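Side-chain contacts in Lmo0305 protein (Listeria monocytogenes, PDB 3PJ0), which is of unknown function but belongs to the beta-eliminating lyase family of pyridoxal-phosphate-dependent proteins with the aminotransferase-like fold: residues A[228-231]-A[232-236]; A[249-252]-A[253-257]; A[285-289]-A[290-294]. All coordinates share one frame; numbering follows the deposited sequence.

Contact 1 (A[228-231]-A[232-236]); sequences AKIW and KRRYG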
loop_
_atom_site.group_PDB
_atom_site.type_symbol
_atom_site.label_atom_id
_atom_site.label_comp_id
_atom_site.label_asym_id
_atom_site.label_seq_id
_atom_site.Cartn_x
_atom_site.Cartn_y
_atom_site.Cartn_z
ATOM N N ALA A 228 6.012 12.759 -8.132
ATOM C CA ALA A 228 5.172 11.603 -7.790
ATOM C C ALA A 228 5.524 11.025 -6.418
ATOM O O ALA A 228 4.654 10.540 -5.716
ATOM C CB ALA A 228 5.212 10.514 -8.876
ATOM N N LYS A 229 6.794 11.100 -6.033
ATOM C CA LYS A 229 7.227 10.583 -4.743
ATOM C C LYS A 229 6.696 11.423 -3.588
ATOM O O LYS A 229 6.374 10.888 -2.524
ATOM C CB LYS A 229 8.754 10.438 -4.692
ATOM C CG LYS A 229 9.278 9.347 -5.603
ATOM C CD LYS A 229 10.745 9.064 -5.361
ATOM C CE LYS A 229 11.292 8.047 -6.328
ATOM N NZ LYS A 229 12.703 7.657 -5.945
ATOM N N ILE A 230 6.576 12.728 -3.800
ATOM C CA ILE A 230 5.978 13.602 -2.797
ATOM C C ILE A 230 4.501 13.213 -2.604
ATOM O O ILE A 230 4.048 13.042 -1.478
ATOM C CB ILE A 230 6.088 15.077 -3.168
ATOM C CG1 ILE A 230 7.561 15.477 -3.262
ATOM C CG2 ILE A 230 5.344 15.931 -2.127
ATOM C CD1 ILE A 230 7.791 16.936 -3.607
ATOM N N TRP A 231 3.784 13.032 -3.704
ATOM C CA TRP A 231 2.379 12.630 -3.657
ATOM C C TRP A 231 2.231 11.244 -3.044
ATOM O O TRP A 231 1.262 10.983 -2.339
ATOM C CB TRP A 231 1.718 12.666 -5.058
ATOM C CG TRP A 231 1.336 14.038 -5.526
ATOM C CD1 TRP A 231 1.940 14.769 -6.504
ATOM C CD2 TRP A 231 0.252 14.837 -5.035
ATOM N NE1 TRP A 231 1.296 15.993 -6.637
ATOM C CE2 TRP A 231 0.247 16.039 -5.761
ATOM C CE3 TRP A 231 -0.741 14.632 -4.071
ATOM C CZ2 TRP A 231 -0.698 17.063 -5.524
ATOM C CZ3 TRP A 231 -1.667 15.650 -3.840
ATOM C CH2 TRP A 231 -1.633 16.836 -4.557
ATOM N N LYS A 232 3.174 10.345 -3.321
ATOM C CA LYS A 232 3.145 8.988 -2.728
ATOM C C LYS A 232 3.086 9.060 -1.176
ATOM O O LYS A 232 2.325 8.312 -0.539
ATOM C CB LYS A 232 4.338 8.125 -3.176
ATOM C CG LYS A 232 4.204 6.636 -2.743
ATOM C CD LYS A 232 5.211 5.663 -3.405
ATOM C CE LYS A 232 6.603 5.780 -2.834
ATOM N NZ LYS A 232 7.534 4.744 -3.382
ATOM N N ARG A 233 3.913 9.917 -0.584
ATOM C CA ARG A 233 3.896 10.090 0.874
ATOM C C ARG A 233 2.556 10.655 1.343
ATOM O O ARG A 233 1.985 10.193 2.323
ATOM C CB ARG A 233 5.059 10.914 1.358
ATOM C CG ARG A 233 4.945 11.285 2.846
ATOM C CD ARG A 233 6.220 11.079 3.570
ATOM N NE ARG A 233 6.463 9.654 3.783
ATOM C CZ ARG A 233 6.022 8.944 4.828
ATOM N NH1 ARG A 233 5.311 9.492 5.807
ATOM N NH2 ARG A 233 6.293 7.648 4.901
ATOM N N ARG A 234 2.024 11.631 0.606
ATOM C CA ARG A 234 0.720 12.224 0.937
ATOM C C ARG A 234 -0.407 11.175 0.938
ATOM O O ARG A 234 -1.301 11.183 1.806
ATOM C CB ARG A 234 0.380 13.328 -0.079
ATOM C CG ARG A 234 1.263 14.576 0.057
ATOM C CD ARG A 234 0.910 15.598 -1.000
ATOM N NE ARG A 234 1.699 16.806 -0.865
ATOM C CZ ARG A 234 1.754 17.801 -1.758
ATOM N NH1 ARG A 234 1.051 17.759 -2.900
ATOM N NH2 ARG A 234 2.523 18.868 -1.497
ATOM N N TYR A 235 -0.348 10.270 -0.040
ATOM C CA TYR A 235 -1.377 9.227 -0.167
ATOM C C TYR A 235 -1.216 8.065 0.826
ATOM O O TYR A 235 -2.047 7.143 0.879
ATOM C CB TYR A 235 -1.363 8.647 -1.601
ATOM C CG TYR A 235 -2.322 9.300 -2.584
ATOM C CD1 TYR A 235 -2.035 10.527 -3.189
ATOM C CD2 TYR A 235 -3.491 8.641 -2.971
ATOM C CE1 TYR A 235 -2.906 11.101 -4.110
ATOM C CE2 TYR A 235 -4.390 9.219 -3.917
ATOM C CZ TYR A 235 -4.081 10.423 -4.477
ATOM O OH TYR A 235 -4.939 10.980 -5.403
ATOM N N GLY A 236 -0.149 8.056 1.607
ATOM C CA GLY A 236 0.070 6.903 2.485
ATOM C C GLY A 236 0.557 5.667 1.775
ATOM O O GLY A 236 0.325 4.542 2.251
#

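Contact 2 (A[249-252]-A[253-257]); sequences ADYY and FEKRI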
loop_
_atom_site.group_PDB
_atom_site.type_symbol
_atom_site.label_atom_id
_atom_site.label_comp_id
_atom_site.label_asym_id
_atom_site.label_seq_id
_atom_site.Cartn_x
_atom_site.Cartn_y
_atom_site.Cartn_z
ATOM N N ALA A 249 7.244 -9.120 -7.460
ATOM C CA ALA A 249 7.057 -8.491 -8.797
ATOM C C ALA A 249 8.218 -8.836 -9.702
ATOM O O ALA A 249 8.027 -9.294 -10.810
ATOM C CB ALA A 249 6.919 -6.947 -8.696
ATOM N N ASP A 250 9.420 -8.706 -9.189
ATOM C CA ASP A 250 10.634 -9.020 -9.992
ATOM C C ASP A 250 10.715 -10.521 -10.334
ATOM O O ASP A 250 11.000 -10.897 -11.476
ATOM C CB ASP A 250 11.867 -8.538 -9.254
ATOM C CG ASP A 250 13.049 -8.292 -10.180
ATOM O OD1 ASP A 250 12.862 -8.155 -11.412
ATOM O OD2 ASP A 250 14.180 -8.241 -9.657
ATOM N N TYR A 251 10.396 -11.376 -9.372
ATOM C CA TYR A 251 10.432 -12.830 -9.603
ATOM C C TYR A 251 9.498 -13.244 -10.733
ATOM O O TYR A 251 9.924 -13.927 -11.672
ATOM C CB TYR A 251 10.076 -13.620 -8.302
ATOM C CG TYR A 251 10.025 -15.097 -8.512
ATOM C CD1 TYR A 251 11.211 -15.862 -8.549
ATOM C CD2 TYR A 251 8.809 -15.767 -8.668
ATOM C CE1 TYR A 251 11.179 -17.223 -8.742
ATOM C CE2 TYR A 251 8.782 -17.118 -8.873
ATOM C CZ TYR A 251 9.982 -17.846 -8.914
ATOM O OH TYR A 251 9.972 -19.206 -9.136
ATOM N N TYR A 252 8.220 -12.871 -10.613
ATOM C CA TYR A 252 7.202 -13.260 -11.604
ATOM C C TYR A 252 7.413 -12.543 -12.926
ATOM O O TYR A 252 7.126 -13.122 -14.006
ATOM C CB TYR A 252 5.778 -13.112 -11.031
ATOM C CG TYR A 252 5.572 -14.171 -9.987
ATOM C CD1 TYR A 252 5.485 -15.500 -10.371
ATOM C CD2 TYR A 252 5.566 -13.884 -8.628
ATOM C CE1 TYR A 252 5.331 -16.485 -9.463
ATOM C CE2 TYR A 252 5.415 -14.899 -7.677
ATOM C CZ TYR A 252 5.330 -16.203 -8.112
ATOM O OH TYR A 252 5.204 -17.280 -7.265
ATOM N N PHE A 253 7.972 -11.320 -12.882
ATOM C CA PHE A 253 8.322 -10.656 -14.157
ATOM C C PHE A 253 9.343 -11.519 -14.930
ATOM O O PHE A 253 9.177 -11.811 -16.122
ATOM C CB PHE A 253 8.889 -9.249 -13.910
ATOM C CG PHE A 253 9.217 -8.516 -15.147
ATOM C CD1 PHE A 253 8.254 -7.808 -15.815
ATOM C CD2 PHE A 253 10.495 -8.548 -15.668
ATOM C CE1 PHE A 253 8.563 -7.143 -17.040
ATOM C CE2 PHE A 253 10.817 -7.866 -16.876
ATOM C CZ PHE A 253 9.829 -7.162 -17.538
ATOM N N GLU A 254 10.397 -11.976 -14.249
ATOM C CA GLU A 254 11.422 -12.751 -14.949
ATOM C C GLU A 254 10.898 -14.123 -15.359
ATOM O O GLU A 254 11.253 -14.641 -16.424
ATOM C CB GLU A 254 12.712 -12.852 -14.121
ATOM C CG GLU A 254 13.472 -11.559 -14.006
ATOM C CD GLU A 254 14.021 -11.078 -15.350
ATOM O OE1 GLU A 254 14.446 -11.925 -16.154
ATOM O OE2 GLU A 254 14.032 -9.861 -15.588
ATOM N N LYS A 255 10.014 -14.687 -14.535
ATOM C CA LYS A 255 9.429 -15.981 -14.824
ATOM C C LYS A 255 8.500 -15.947 -16.004
ATOM O O LYS A 255 8.507 -16.875 -16.775
ATOM C CB LYS A 255 8.630 -16.487 -13.627
ATOM C CG LYS A 255 7.901 -17.826 -13.835
ATOM C CD LYS A 255 7.104 -18.134 -12.551
ATOM C CE LYS A 255 6.204 -19.317 -12.685
ATOM N NZ LYS A 255 6.944 -20.636 -12.743
ATOM N N ARG A 256 7.721 -14.872 -16.176
ATOM C CA ARG A 256 6.674 -14.875 -17.200
ATOM C C ARG A 256 6.773 -13.888 -18.360
ATOM O O ARG A 256 6.051 -14.057 -19.335
ATOM C CB ARG A 256 5.311 -14.735 -16.536
ATOM C CG ARG A 256 5.007 -15.836 -15.514
ATOM C CD ARG A 256 3.545 -15.859 -15.108
ATOM N NE ARG A 256 3.229 -16.976 -14.214
ATOM C CZ ARG A 256 2.854 -16.889 -12.938
ATOM N NH1 ARG A 256 2.685 -15.717 -12.327
ATOM N NH2 ARG A 256 2.577 -18.016 -12.280
ATOM N N ILE A 257 7.643 -12.882 -18.275
ATOM C CA ILE A 257 7.750 -11.902 -19.362
ATOM C C ILE A 257 8.041 -12.593 -20.719
ATOM O O ILE A 257 7.479 -12.207 -21.766
ATOM C CB ILE A 257 8.770 -10.779 -19.045
ATOM C CG1 ILE A 257 8.640 -9.606 -20.054
ATOM C CG2 ILE A 257 10.230 -11.317 -19.071
ATOM C CD1 ILE A 257 7.228 -9.006 -20.177
#

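Contact 3 (A[285-289]-A[290-294]); sequences EVPVS and NMFHV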
loop_
_atom_site.group_PDB
_atom_site.type_symbol
_atom_site.label_atom_id
_atom_site.label_comp_id
_atom_site.label_asym_id
_atom_site.label_seq_id
_atom_site.Cartn_x
_atom_site.Cartn_y
_atom_site.Cartn_z
ATOM N N GLU A 285 -12.977 -10.507 -32.213
ATOM C CA GLU A 285 -13.105 -11.826 -32.847
ATOM C C GLU A 285 -11.766 -12.561 -32.865
ATOM O O GLU A 285 -11.703 -13.775 -32.586
ATOM C CB GLU A 285 -13.679 -11.678 -34.267
ATOM C CG GLU A 285 -13.736 -12.993 -35.060
ATOM C CD GLU A 285 -14.433 -12.868 -36.421
ATOM O OE1 GLU A 285 -15.084 -11.822 -36.705
ATOM O OE2 GLU A 285 -14.335 -13.847 -37.200
ATOM N N VAL A 286 -10.709 -11.834 -33.238
ATOM C CA VAL A 286 -9.344 -12.338 -33.135
ATOM C C VAL A 286 -8.624 -11.520 -32.042
ATOM O O VAL A 286 -8.441 -10.296 -32.182
ATOM C CB VAL A 286 -8.574 -12.286 -34.455
ATOM C CG1 VAL A 286 -7.120 -12.771 -34.215
ATOM C CG2 VAL A 286 -9.284 -13.144 -35.524
ATOM N N PRO A 287 -8.260 -12.172 -30.926
ATOM C CA PRO A 287 -7.577 -11.484 -29.842
ATOM C C PRO A 287 -6.315 -10.788 -30.332
ATOM O O PRO A 287 -5.665 -11.261 -31.253
ATOM C CB PRO A 287 -7.200 -12.618 -28.869
ATOM C CG PRO A 287 -8.249 -13.637 -29.089
ATOM C CD PRO A 287 -8.561 -13.573 -30.577
ATOM N N VAL A 288 -6.002 -9.662 -29.693
ATOM C CA VAL A 288 -4.807 -8.908 -29.985
ATOM C C VAL A 288 -3.888 -8.946 -28.754
ATOM O O VAL A 288 -2.973 -8.164 -28.656
ATOM C CB VAL A 288 -5.187 -7.458 -30.405
ATOM C CG1 VAL A 288 -6.022 -7.496 -31.706
ATOM C CG2 VAL A 288 -5.934 -6.688 -29.248
ATOM N N SER A 289 -4.124 -9.911 -27.858
ATOM C CA SER A 289 -3.381 -10.037 -26.590
ATOM C C SER A 289 -3.776 -11.397 -25.985
ATOM O O SER A 289 -4.310 -12.266 -26.682
ATOM C CB SER A 289 -3.754 -8.884 -25.645
ATOM O OG SER A 289 -5.096 -9.062 -25.167
ATOM N N ASN A 290 -3.528 -11.579 -24.698
ATOM C CA ASN A 290 -3.849 -12.842 -24.051
ATOM C C ASN A 290 -5.312 -12.922 -23.593
ATOM O O ASN A 290 -5.734 -13.930 -23.030
ATOM C CB ASN A 290 -2.936 -13.029 -22.843
ATOM C CG ASN A 290 -3.212 -12.056 -21.779
ATOM O OD1 ASN A 290 -3.426 -10.855 -22.062
ATOM N ND2 ASN A 290 -3.233 -12.525 -20.523
HETATM N N MSE A 291 -6.082 -11.865 -23.833
HETATM C CA MSE A 291 -7.432 -11.791 -23.344
HETATM C C MSE A 291 -8.470 -11.553 -24.413
HETATM O O MSE A 291 -8.157 -11.151 -25.538
HETATM C CB MSE A 291 -7.553 -10.672 -22.308
HETATM C CG MSE A 291 -7.470 -9.270 -22.851
HETATM SE SE MSE A 291 -8.076 -7.918 -21.573
HETATM C CE MSE A 291 -9.942 -8.432 -21.496
ATOM N N PHE A 292 -9.720 -11.791 -24.027
ATOM C CA PHE A 292 -10.872 -11.560 -24.882
ATOM C C PHE A 292 -12.118 -11.822 -24.035
ATOM O O PHE A 292 -12.019 -12.331 -22.920
ATOM C CB PHE A 292 -10.861 -12.432 -26.161
ATOM C CG PHE A 292 -10.769 -13.904 -25.908
ATOM C CD1 PHE A 292 -11.910 -14.665 -25.701
ATOM C CD2 PHE A 292 -9.518 -14.545 -25.875
ATOM C CE1 PHE A 292 -11.812 -16.051 -25.454
ATOM C CE2 PHE A 292 -9.429 -15.896 -25.624
ATOM C CZ PHE A 292 -10.563 -16.656 -25.415
ATOM N N HIS A 293 -13.263 -11.414 -24.566
ATOM C CA HIS A 293 -14.563 -11.654 -23.954
ATOM C C HIS A 293 -15.330 -12.630 -24.843
ATOM O O HIS A 293 -15.221 -12.577 -26.039
ATOM C CB HIS A 293 -15.305 -10.332 -23.846
ATOM C CG HIS A 293 -14.771 -9.449 -22.779
ATOM N ND1 HIS A 293 -15.334 -8.233 -22.456
ATOM C CD2 HIS A 293 -13.736 -9.631 -21.925
ATOM C CE1 HIS A 293 -14.640 -7.693 -21.471
ATOM N NE2 HIS A 293 -13.693 -8.544 -21.107
ATOM N N VAL A 294 -16.099 -13.529 -24.231
ATOM C CA VAL A 294 -16.904 -14.549 -24.945
ATOM C C VAL A 294 -18.368 -14.189 -24.730
ATOM O O VAL A 294 -18.799 -14.013 -23.599
ATOM C CB VAL A 294 -16.624 -15.958 -24.361
ATOM C CG1 VAL A 294 -17.447 -17.041 -25.027
ATOM C CG2 VAL A 294 -15.092 -16.278 -24.445
HETATM O O HOH W 1 -7.304 -8.956 -27.042
HETATM O O HOH W 2 -4.500 -8.422 -22.190
#

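Contact 1 (A[228-231]-A[232-236])
Ala228 O receives the N-H of Lys232 at 2.8 Å, the first of four successive i to i+4 bonds that run to Trp231 O and Tyr235 N at 2.9 Å. The helix stops soon after: Gly236 has positive phi (75°) and closes a Schellman motif, with Gly236 N 3.1 Å from Arg233 O. The side-chain contact is carried by Trp231 and Arg234, three residues apart. Arg234 turns its CG anti to the carbonyl carbon (chi1 -70°) and runs extended to NE, which carries the chain across the indole: CD lies 3.6 Å from Trp231 CE3. NH1 then sits over one face of the indole, 3.2 Å from Trp231 CZ2. With CZ 4.4 Å from the centroid of the six-membered ring and almost on its normal, this is a cation-pi pair, yet the planes stand 88° apart, so the guanidinium meets the face with its edge. In the conformer described, Ile230 tentatively sets CG2 over a guanidinium face, 4.0 Å from Arg234 NE. Tyr235 approaches the indole obliquely, its CE1 4.1 Å from Trp231 CE3. Beyond the segments, Arg234 NE bonds to Gln105 O of the second subunit and Tyr235 OH to Gln77. Trp231 packs on Ile78 and Arg81 of helix 72-87, while Lys232 touches Val67 and Phe69 of strand 65-69, placing this helix end between that strand, helix 72-87 and the subunit interface.

Contact 2 (A[249-252]-A[253-257])
Phe253 begins the second segment by donating its N-H to Ala249 O at 2.9 Å, and each of the next three residues repeats the i to i+4 bond one step on, up to Arg256 N and Tyr252 O. The Phe253 ring itself leads off to Trp182, which it meets edge-to-face. Glu254 is folded back at chi2 (-65°), and this brings its carboxylate beside that of Asp250: Glu254 OE2 and Asp250 OD1 are 4.7 Å apart. Lys255 projects with CG anti to the backbone N (chi1 177°) and stays straight through its CD, which lies 3.8 Å from Tyr252 CD1 and 4.2 Å from Tyr251 CE2; the aliphatic part of the lysine therefore touches both phenols. Arg256 extends from CG to NE next to Tyr252 and points the same way. Its guanidinium plane is turned only 16° from the phenol ring, with Tyr252 CD1 over the guanidinium face, 3.4 Å from Arg256 NH1, although NH1 is oblique to the tyrosine ring. Ile257 instead puts its CB over a face of Phe253. Elsewhere Arg256 NE forms a salt bridge with Asp338, NH1 bonds to Ile210 O, and Tyr252 OH bonds to Val27 O, so both near-parallel groups have their polar ends fixed. The two neighbouring carboxylates share a salt-bridge partner in Lys56, whose charge probably offsets the repulsion expected between them.

Contact 3 (A[285-289]-A[290-294])
An ST turn joining Ser289 to Met291 brings the chain into strand 291-296, after the loop that follows strand 280-283. Ser289 OG accepts the N-H of Met291, which is selenomethionine here, at 3.3 Å in a nearly straight bond (166° at the hydrogen), the defining side-chain to i+2 link. The serine hydroxyl can reach forward in this way because chi1 of 71° sets OG between its own backbone N and carbonyl carbon. Met291 CG also comes within 3.3 Å of Ser289 OG. Two waters complete the surroundings of the hydroxyl: one accepts a hydrogen bond from Ser289 OG at 2.9 Å, while the second donates both to Ser289 OG and to Asn290 OD1, its oxygen 2.7 Å from Asn290 OD1. OG thus gives one bond and takes two. The first water further accepts from Val288 N and donates to Met291 O, bridging the loop backbone at Val288 to the strand backbone at Met291.

The strand entered here is an inner one of the four-stranded antiparallel sheet, lying between strands 280-283 and 329-335; its backbone pairs with both, Phe292 with Val334 and His293 with Val283. At this end of the strand Asn290 ND2 bonds to Val336 O. On the helix-covered side of the turn, Pro287 and Phe292 lie side by side and point the same way. Pro287 CG presses 3.6 Å from Phe292 CD2, oblique to the ring, while Pro287 CB is 3.8 Å from Met291 O. Phe292 is brought to the proline by a chi1 of 56°. Helix 260-275 lies against this apolar pair, Ala271 meeting Pro287 and Phe274 meeting Phe292, while the selenomethionine side chain packs on Arg148 and Arg180.

From the N terminus, contact 1 comes first, at the end of helix 222-234; contact 2 follows within helix 243-256, the next helix along. Both are local turns of single helices and close no loop, while contact 3 lies where the loop after strand 280-283 turns into strand 291-296. They run in series, and none nests in or crosses another. Contact 1 faces the second subunit, helix 72-87 and strand 65-69, an outer strand of the seven-stranded mixed sheet. Contact 2 packs helix 243-256 against helices 25-31 and 48-61, and contact 3 joins the four-stranded antiparallel sheet to helix 260-275. Centres of contacts 1 and 3 are about 36 Å apart, on opposite sides of the chain's centre.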